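Local coordinates for extracellular ligand-binding receptor (Rhodopseudomonas palustris, PDB 4F06), which binds p-hydroxybenzoic acid and probably delivers such lignin-derived benzoates to an ABC transporter as its solute-binding component, at residues Asn103-Ser108 with Thr119-Phe124; Met123-Val128 with Ile336-Tyr341. All blocks are in the same frame, centred on the assembly; numbering follows the deposited sequence.

Contact 1 (Asn103-Ser108 with Thr119-Phe124); sequences NAATSS and TSFTMF. With PHB (p-hydroxybenzoic acid), chain B.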
ATOM      1  N   ASN A 103       2.517  -4.402  -2.092  1.00  5.57           N
ATOM      2  CA  ASN A 103       2.374  -2.948  -2.013  1.00  5.97           C
ATOM      3  C   ASN A 103       1.929  -2.339  -3.344  1.00  5.52           C
ATOM      4  O   ASN A 103       0.845  -1.720  -3.416  1.00  6.06           O
ATOM      5  CB  ASN A 103       3.630  -2.205  -1.511  1.00  5.46           C
ATOM      6  CG  ASN A 103       3.314  -0.764  -1.218  1.00  4.63           C
ATOM      7  OD1 ASN A 103       2.633  -0.465  -0.225  1.00  5.94           O
ATOM      8  ND2 ASN A 103       3.735   0.149  -2.094  1.00  5.90           N
ATOM      9  N   ALA A 104       2.761  -2.466  -4.392  1.00  5.17           N
ATOM     10  CA  ALA A 104       2.576  -1.701  -5.658  1.00  5.95           C
ATOM     11  C   ALA A 104       1.094  -1.617  -5.995  1.00  4.90           C
ATOM     12  O   ALA A 104       0.403  -2.650  -6.140  1.00  6.03           O
ATOM     13  CB  ALA A 104       3.320  -2.423  -6.747  1.00  6.87           C
ATOM     14  N   ALA A 105       0.595  -0.386  -6.215  1.00  4.66           N
ATOM     15  CA  ALA A 105      -0.827  -0.085  -6.005  1.00  5.57           C
ATOM     16  C   ALA A 105      -1.499   0.420  -7.299  1.00  5.52           C
ATOM     17  O   ALA A 105      -2.654   0.870  -7.272  1.00  6.79           O
ATOM     18  CB  ALA A 105      -0.960   0.953  -4.904  1.00  6.09           C
ATOM     19  N   THR A 106      -0.824   0.374  -8.452  1.00  5.80           N
ATOM     20  CA  THR A 106      -1.445   0.848  -9.720  1.00  5.86           C
ATOM     21  C   THR A 106      -2.476  -0.223 -10.134  1.00  6.31           C
ATOM     22  O   THR A 106      -2.196  -1.438 -10.138  1.00  6.54           O
ATOM     23  CB  THR A 106      -0.352   1.072 -10.766  1.00  6.25           C
ATOM     24  OG1 THR A 106       0.465   2.157 -10.293  1.00  6.44           O
ATOM     25  CG2 THR A 106      -0.918   1.453 -12.148  1.00  8.02           C
ATOM     26  N   SER A 107      -3.667   0.236 -10.529  1.00  5.96           N
ATOM     27  CA  SER A 107      -4.775  -0.718 -10.768  1.00  6.50           C
ATOM     28  C   SER A 107      -4.414  -1.769 -11.802  1.00  6.94           C
ATOM     29  O   SER A 107      -4.706  -2.943 -11.602  1.00  7.30           O
ATOM     30  CB  SER A 107      -6.043   0.023 -11.226  1.00  7.09           C
ATOM     31  OG  SER A 107      -6.647   0.728 -10.164  1.00  7.41           O
ATOM     32  N   SER A 108      -3.806  -1.372 -12.917  1.00  6.99           N
ATOM     33  CA  SER A 108      -3.600  -2.294 -14.024  1.00  7.12           C
ATOM     34  C   SER A 108      -2.591  -3.399 -13.745  1.00  6.55           C
ATOM     35  O   SER A 108      -2.475  -4.308 -14.566  1.00  7.55           O
ATOM     36  CB  SER A 108      -3.183  -1.549 -15.288  1.00  8.19           C
ATOM     37  OG  SER A 108      -1.928  -0.920 -15.055  1.00  9.45           O
ATOM     38  N   THR A 119      -2.551  -8.082  -2.104  1.00  5.68           N
ATOM     39  CA  THR A 119      -3.078  -7.972  -0.728  1.00  5.36           C
ATOM     40  C   THR A 119      -2.790  -6.586  -0.147  1.00  5.02           C
ATOM     41  O   THR A 119      -2.991  -6.392   1.077  1.00  6.02           O
ATOM     42  CB  THR A 119      -2.465  -9.052   0.193  1.00  5.97           C
ATOM     43  OG1 THR A 119      -1.045  -8.935   0.117  1.00  6.40           O
ATOM     44  CG2 THR A 119      -2.893 -10.452  -0.249  1.00  8.04           C
ATOM     45  N   SER A 120      -2.392  -5.630  -0.983  1.00  5.14           N
ATOM     46  CA  SER A 120      -2.143  -4.285  -0.474  1.00  4.91           C
ATOM     47  C   SER A 120      -3.377  -3.409  -0.682  1.00  5.16           C
ATOM     48  O   SER A 120      -4.285  -3.427   0.174  1.00  5.84           O
ATOM     49  CB  SER A 120      -0.870  -3.697  -1.091  1.00  6.22           C
ATOM     50  OG  SER A 120      -0.996  -3.682  -2.532  1.00  6.22           O
ATOM     51  N   PHE A 121      -3.463  -2.684  -1.817  1.00  5.06           N
ATOM     52  CA  PHE A 121      -4.501  -1.662  -2.051  1.00  5.16           C
ATOM     53  C   PHE A 121      -4.294  -1.197  -3.459  1.00  5.22           C
ATOM     54  O   PHE A 121      -3.241  -1.454  -4.068  1.00  5.73           O
ATOM     55  CB  PHE A 121      -4.396  -0.477  -1.038  1.00  5.58           C
ATOM     56  CG  PHE A 121      -3.014   0.194  -1.029  1.00  5.37           C
ATOM     57  CD1 PHE A 121      -1.978  -0.422  -0.285  1.00  5.60           C
ATOM     58  CD2 PHE A 121      -2.754   1.373  -1.718  1.00  6.53           C
ATOM     59  CE1 PHE A 121      -0.703   0.176  -0.217  1.00  6.69           C
ATOM     60  CE2 PHE A 121      -1.485   1.968  -1.665  1.00  6.17           C
ATOM     61  CZ  PHE A 121      -0.474   1.352  -0.943  1.00  6.55           C
ATOM     62  N   THR A 122      -5.260  -0.448  -3.980  1.00  5.08           N
ATOM     63  CA  THR A 122      -4.998   0.373  -5.188  1.00  5.44           C
ATOM     64  C   THR A 122      -5.196   1.845  -4.903  1.00  5.14           C
ATOM     65  O   THR A 122      -5.845   2.252  -3.915  1.00  5.67           O
ATOM     66  CB  THR A 122      -5.795  -0.021  -6.459  1.00  5.32           C
ATOM     67  OG1 THR A 122      -7.131   0.477  -6.343  1.00  6.25           O
ATOM     68  CG2 THR A 122      -5.746  -1.510  -6.690  1.00  6.51           C
HETATM   69  N   MSE A 123      -4.604   2.674  -5.741  1.00  5.67           N
HETATM   70  CA  MSE A 123      -4.782   4.105  -5.603  1.00  6.09           C
HETATM   71  C   MSE A 123      -6.229   4.526  -5.806  1.00  5.93           C
HETATM   72  O   MSE A 123      -6.761   5.318  -5.054  1.00  6.60           O
HETATM   73  CB  MSE A 123      -3.869   4.854  -6.568  1.00  6.90           C
HETATM   74  CG  MSE A 123      -2.383   4.514  -6.363  1.00  7.48           C
HETATM   75 SE   MSE A 123      -1.742   4.763  -4.546  0.75  8.16          SE
HETATM   76  CE  MSE A 123      -2.361   6.564  -4.288  1.00  9.13           C
ATOM     77  N   PHE A 124      -6.894   3.989  -6.835  1.00  6.43           N
ATOM     78  CA  PHE A 124      -8.315   4.292  -6.989  1.00  5.76           C
ATOM     79  C   PHE A 124      -9.147   3.890  -5.772  1.00  5.39           C
ATOM     80  O   PHE A 124     -10.069   4.605  -5.365  1.00  6.54           O
ATOM     81  CB  PHE A 124      -8.857   3.521  -8.210  1.00  6.57           C
ATOM     82  CG  PHE A 124      -8.879   4.325  -9.482  1.00  6.88           C
ATOM     83  CD1 PHE A 124      -7.721   4.449 -10.277  1.00  8.28           C
ATOM     84  CD2 PHE A 124     -10.079   4.888  -9.978  1.00  8.56           C
ATOM     85  CE1 PHE A 124      -7.775   5.179 -11.467  1.00  9.75           C
ATOM     86  CE2 PHE A 124     -10.091   5.597 -11.180  1.00  9.50           C
ATOM     87  CZ  PHE A 124      -8.938   5.742 -11.920  1.00 10.48           C
TER
HETATM   88  C1' PHB B 401       3.727   2.197  -5.952  1.00  5.03           C
HETATM   89  O1' PHB B 401       2.776   1.593  -6.468  1.00  5.40           O
HETATM   90  O2' PHB B 401       4.807   2.455  -6.587  1.00  5.57           O
HETATM   91  C1  PHB B 401       3.564   2.689  -4.549  1.00  5.47           C
HETATM   92  C2  PHB B 401       2.279   2.943  -4.032  1.00  5.23           C
HETATM   93  C3  PHB B 401       2.128   3.443  -2.760  1.00  5.87           C
HETATM   94  C4  PHB B 401       3.233   3.736  -1.989  1.00  5.78           C
HETATM   95  C5  PHB B 401       4.500   3.503  -2.481  1.00  6.07           C
HETATM   96  C6  PHB B 401       4.685   2.994  -3.761  1.00  6.13           C
HETATM   97  O4  PHB B 401       3.137   4.274  -0.757  1.00  6.32           O
HETATM   98  O   HOH W   1      -5.273   2.570  -8.702  1.00  8.10           O
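Ser120 OG donates to Asn103 O over 2.8 Å, arriving above the carbonyl plane, 55° out of it. The one backbone-to-backbone bond across the contact is Met123 N to Ala105 O, 3.1 Å, and Ala105 N donates to carboxylate O1' of p-hydroxybenzoic acid at 3.0 Å. Ala105 O also has the CA-H of Thr122 close by and a weak further donor in water 1, which donates to Ser107 OG and accepts from Phe124 N. Asp365 is a partner of both Ser107 OG and Thr122 OG1; the latter, at the N-cap of helix 123-136, accepts from Gln125 N. Phe121 O is buried without a polar partner in the model, only the CA-H of Ala105 near it.

Packing centres on Ala105, whose CB lies 3.4 Å from Phe121 CE2 and 3.9 Å from SE of Met123, modelled as selenomethionine. With chi1 at 56°, the Phe121 ring runs beside the Asn103 side chain, amide and ring planes 76° apart; Asn103 OD1 lies 3.4 Å from Phe121 CE1, and Asn103 O sits over one ring face. Asn103 ND2 bonds to Tyr80 O and approaches ligand C6, while the ring turns its edge to ligand C3. This is the ligand cleft of a leucine-binding-protein-type periplasmic receptor.

Contact 2 (Met123-Val128 with Ile336-Tyr341); sequences MFQNTV and ITQNVY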
HETATM    1  N   MSE A 123      -4.604   2.674  -5.741  1.00  5.67           N
HETATM    2  CA  MSE A 123      -4.782   4.105  -5.603  1.00  6.09           C
HETATM    3  C   MSE A 123      -6.229   4.526  -5.806  1.00  5.93           C
HETATM    4  O   MSE A 123      -6.761   5.318  -5.054  1.00  6.60           O
HETATM    5  CB  MSE A 123      -3.869   4.854  -6.568  1.00  6.90           C
HETATM    6  CG  MSE A 123      -2.383   4.514  -6.363  1.00  7.48           C
HETATM    7 SE   MSE A 123      -1.742   4.763  -4.546  0.75  8.16          SE
HETATM    8  CE  MSE A 123      -2.361   6.564  -4.288  1.00  9.13           C
ATOM      9  N   PHE A 124      -6.894   3.989  -6.835  1.00  6.43           N
ATOM     10  CA  PHE A 124      -8.315   4.292  -6.989  1.00  5.76           C
ATOM     11  C   PHE A 124      -9.147   3.890  -5.772  1.00  5.39           C
ATOM     12  O   PHE A 124     -10.069   4.605  -5.365  1.00  6.54           O
ATOM     13  CB  PHE A 124      -8.857   3.521  -8.210  1.00  6.57           C
ATOM     14  CG  PHE A 124      -8.879   4.325  -9.482  1.00  6.88           C
ATOM     15  CD1 PHE A 124      -7.721   4.449 -10.277  1.00  8.28           C
ATOM     16  CD2 PHE A 124     -10.079   4.888  -9.978  1.00  8.56           C
ATOM     17  CE1 PHE A 124      -7.775   5.179 -11.467  1.00  9.75           C
ATOM     18  CE2 PHE A 124     -10.091   5.597 -11.180  1.00  9.50           C
ATOM     19  CZ  PHE A 124      -8.938   5.742 -11.920  1.00 10.48           C
ATOM     20  N   GLN A 125      -8.817   2.727  -5.206  1.00  5.85           N
ATOM     21  CA  GLN A 125      -9.552   2.209  -4.064  1.00  5.87           C
ATOM     22  C   GLN A 125      -9.535   3.183  -2.877  1.00  5.60           C
ATOM     23  O   GLN A 125     -10.576   3.441  -2.276  1.00  6.71           O
ATOM     24  CB  GLN A 125      -8.935   0.872  -3.667  1.00  6.28           C
ATOM     25  CG  GLN A 125      -9.682   0.108  -2.567  1.00  6.26           C
ATOM     26  CD  GLN A 125      -9.045  -1.265  -2.420  1.00  4.85           C
ATOM     27  OE1 GLN A 125      -7.802  -1.402  -2.365  1.00  5.57           O
ATOM     28  NE2 GLN A 125      -9.872  -2.296  -2.382  1.00  5.94           N
ATOM     29  N   ASN A 126      -8.367   3.755  -2.563  1.00  5.83           N
ATOM     30  CA  ASN A 126      -8.258   4.711  -1.463  1.00  6.05           C
ATOM     31  C   ASN A 126      -8.629   6.133  -1.877  1.00  6.70           C
ATOM     32  O   ASN A 126      -9.072   6.932  -1.031  1.00  7.82           O
ATOM     33  CB  ASN A 126      -6.845   4.718  -0.858  1.00  6.71           C
ATOM     34  CG  ASN A 126      -6.519   3.476  -0.035  1.00  6.77           C
ATOM     35  OD1 ASN A 126      -5.352   2.947  -0.055  1.00  8.98           O
ATOM     36  ND2 ASN A 126      -7.486   3.038   0.716  1.00  5.90           N
ATOM     37  N   THR A 127      -8.479   6.486  -3.161  1.00  5.90           N
ATOM     38  CA  THR A 127      -8.703   7.881  -3.587  1.00  6.70           C
ATOM     39  C   THR A 127     -10.170   8.226  -3.790  1.00  7.09           C
ATOM     40  O   THR A 127     -10.588   9.363  -3.524  1.00  7.90           O
ATOM     41  CB  THR A 127      -7.900   8.169  -4.873  1.00  6.26           C
ATOM     42  OG1 THR A 127      -6.517   8.042  -4.585  1.00  7.51           O
ATOM     43  CG2 THR A 127      -8.159   9.600  -5.376  1.00  9.09           C
ATOM     44  N   VAL A 128     -10.977   7.278  -4.280  1.00  6.77           N
ATOM     45  CA  VAL A 128     -12.406   7.614  -4.475  1.00  7.66           C
ATOM     46  C   VAL A 128     -13.013   8.072  -3.131  1.00  8.22           C
ATOM     47  O   VAL A 128     -13.709   9.096  -3.114  1.00  8.44           O
ATOM     48  CB  VAL A 128     -13.113   6.414  -5.139  1.00  8.84           C
ATOM     49  CG1 VAL A 128     -14.640   6.513  -4.997  1.00 11.55           C
ATOM     50  CG2 VAL A 128     -12.712   6.340  -6.623  1.00  9.68           C
ATOM     51  N   ILE A 336      -7.583  -7.289  -3.502  1.00  5.33           N
ATOM     52  CA  ILE A 336      -8.260  -7.338  -2.179  1.00  5.62           C
ATOM     53  C   ILE A 336      -9.334  -6.248  -2.052  1.00  5.74           C
ATOM     54  O   ILE A 336      -9.046  -5.060  -2.078  1.00  6.38           O
ATOM     55  CB  ILE A 336      -7.175  -7.266  -1.078  1.00  5.76           C
ATOM     56  CG1 ILE A 336      -7.775  -7.595   0.293  1.00  6.49           C
ATOM     57  CG2 ILE A 336      -6.389  -5.954  -1.096  1.00  7.24           C
ATOM     58  CD1 ILE A 336      -6.738  -7.953   1.347  1.00  7.83           C
ATOM     59  N   THR A 337     -10.605  -6.701  -1.902  1.00  5.82           N
ATOM     60  CA  THR A 337     -11.692  -5.816  -1.530  1.00  6.55           C
ATOM     61  C   THR A 337     -11.626  -5.574  -0.026  1.00  6.63           C
ATOM     62  O   THR A 337     -11.429  -6.522   0.739  1.00  6.76           O
ATOM     63  CB  THR A 337     -13.023  -6.463  -1.910  1.00  6.89           C
ATOM     64  OG1 THR A 337     -13.075  -6.463  -3.335  1.00  9.93           O
ATOM     65  CG2 THR A 337     -14.226  -5.662  -1.377  1.00  7.40           C
ATOM     66  N   GLN A 338     -11.765  -4.330   0.410  1.00  5.59           N
ATOM     67  CA  GLN A 338     -11.495  -4.008   1.815  1.00  6.19           C
ATOM     68  C   GLN A 338     -12.137  -2.687   2.152  1.00  5.95           C
ATOM     69  O   GLN A 338     -12.406  -1.818   1.307  1.00  6.28           O
ATOM     70  CB  GLN A 338      -9.980  -3.927   2.037  1.00  6.20           C
ATOM     71  CG  GLN A 338      -9.278  -2.813   1.215  1.00  6.22           C
ATOM     72  CD  GLN A 338      -7.781  -3.002   1.274  1.00  5.66           C
ATOM     73  OE1 GLN A 338      -7.278  -3.578   2.224  1.00  6.92           O
ATOM     74  NE2 GLN A 338      -7.040  -2.503   0.265  1.00  5.53           N
ATOM     75  N   ASN A 339     -12.316  -2.460   3.455  1.00  5.77           N
ATOM     76  CA  ASN A 339     -12.752  -1.132   3.922  1.00  5.98           C
ATOM     77  C   ASN A 339     -11.681  -0.080   3.628  1.00  5.81           C
ATOM     78  O   ASN A 339     -10.455  -0.364   3.652  1.00  6.16           O
ATOM     79  CB  ASN A 339     -12.898  -1.173   5.445  1.00  6.28           C
ATOM     80  CG  ASN A 339     -13.935  -2.165   5.919  1.00  6.48           C
ATOM     81  OD1 ASN A 339     -14.789  -2.644   5.137  1.00  7.50           O
ATOM     82  ND2 ASN A 339     -13.879  -2.457   7.221  1.00  7.99           N
ATOM     83  N   VAL A 340     -12.137   1.138   3.355  1.00  5.67           N
ATOM     84  CA  VAL A 340     -11.257   2.314   3.335  1.00  5.86           C
ATOM     85  C   VAL A 340     -11.719   3.234   4.430  1.00  6.14           C
ATOM     86  O   VAL A 340     -12.938   3.470   4.559  1.00  7.25           O
ATOM     87  CB  VAL A 340     -11.296   2.997   1.933  1.00  6.52           C
ATOM     88  CG1 VAL A 340     -10.484   4.296   1.947  1.00  7.97           C
ATOM     89  CG2 VAL A 340     -10.747   2.027   0.876  1.00  6.96           C
ATOM     90  N   TYR A 341     -10.810   3.700   5.267  1.00  6.00           N
ATOM     91  CA  TYR A 341     -11.180   4.511   6.415  1.00  6.11           C
ATOM     92  C   TYR A 341     -10.732   5.961   6.179  1.00  5.99           C
ATOM     93  O   TYR A 341      -9.674   6.209   5.608  1.00  6.43           O
ATOM     94  CB  TYR A 341     -10.500   3.969   7.696  1.00  6.13           C
ATOM     95  CG  TYR A 341     -10.767   2.512   7.956  1.00  5.54           C
ATOM     96  CD1 TYR A 341      -9.928   1.503   7.428  1.00  6.28           C
ATOM     97  CD2 TYR A 341     -11.844   2.127   8.759  1.00  7.33           C
ATOM     98  CE1 TYR A 341     -10.172   0.172   7.650  1.00  6.12           C
ATOM     99  CE2 TYR A 341     -12.050   0.785   9.030  1.00  7.43           C
ATOM    100  CZ  TYR A 341     -11.230  -0.197   8.489  1.00  6.27           C
ATOM    101  OH  TYR A 341     -11.483  -1.526   8.758  1.00  7.01           O
TER
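Gln125 reaches from the helix to strand 336-341 and uses both ends of its amide there. NE2 donates to Ile336 O at 2.9 Å, nearly straight (172° at the hydrogen) and in the carbonyl plane; its second acceptor is Gln363 O. OE1 accepts from Gln338 NE2 at 3.0 Å, and also from His335 NE2. The Gln338 donor stands above the plane of the Gln125 amide group, 58° out of it; the two side chains cross at about a right angle. CG of Gln125 is anti to the backbone N and the chain runs on extended, which carries the amide across to the strand. Gln338 is likewise satisfied at both ends, since its OE1 accepts from Arg324.

Val340 CG2 packs on CG of Gln125 at 4.1 Å. It also lies 3.4 Å from Asn126 ND2 and 3.5 Å from Gln125 O, a buried carbonyl with no polar partner in the model. Asn126 OD1 has a weak bond with His254. Within the helix, Met123 O takes both N and OG1 of Thr127, the latter at 2.8 Å.

The helix and strand axes approach to 8.6 Å and cross at -44°. Strand 336-348 runs between antiparallel neighbours, 351-363 along one edge, 327-329 and 250-253 along the other, while helix 150-165 packs against Met123, Phe124, Thr127 and Val128.

Overall arrangement
The two contacts share Met123 and Phe124 at the start of helix 123-136, and their centres lie 9 Å apart. Contact 1 meets the bound p-hydroxybenzoic acid directly through Asn103, Ala104, Ala105 and Phe121; contact 2 stands behind it, with the Asn126 side chain about 8 Å from the ligand. Among the links between them are Ser120 O with Gln338 NE2, 2.9 Å apart and a probable hydrogen bond, and Phe121 CD2, which packs 3.5 Å from Asn126 OD1. Behind Phe121 stand Gln338 of strand 336-348 and Asn126 of helix 123-136. Other pocket residues, Thr82, Tyr149, Ala204 and Asp232, add to the polar grip on the ligand.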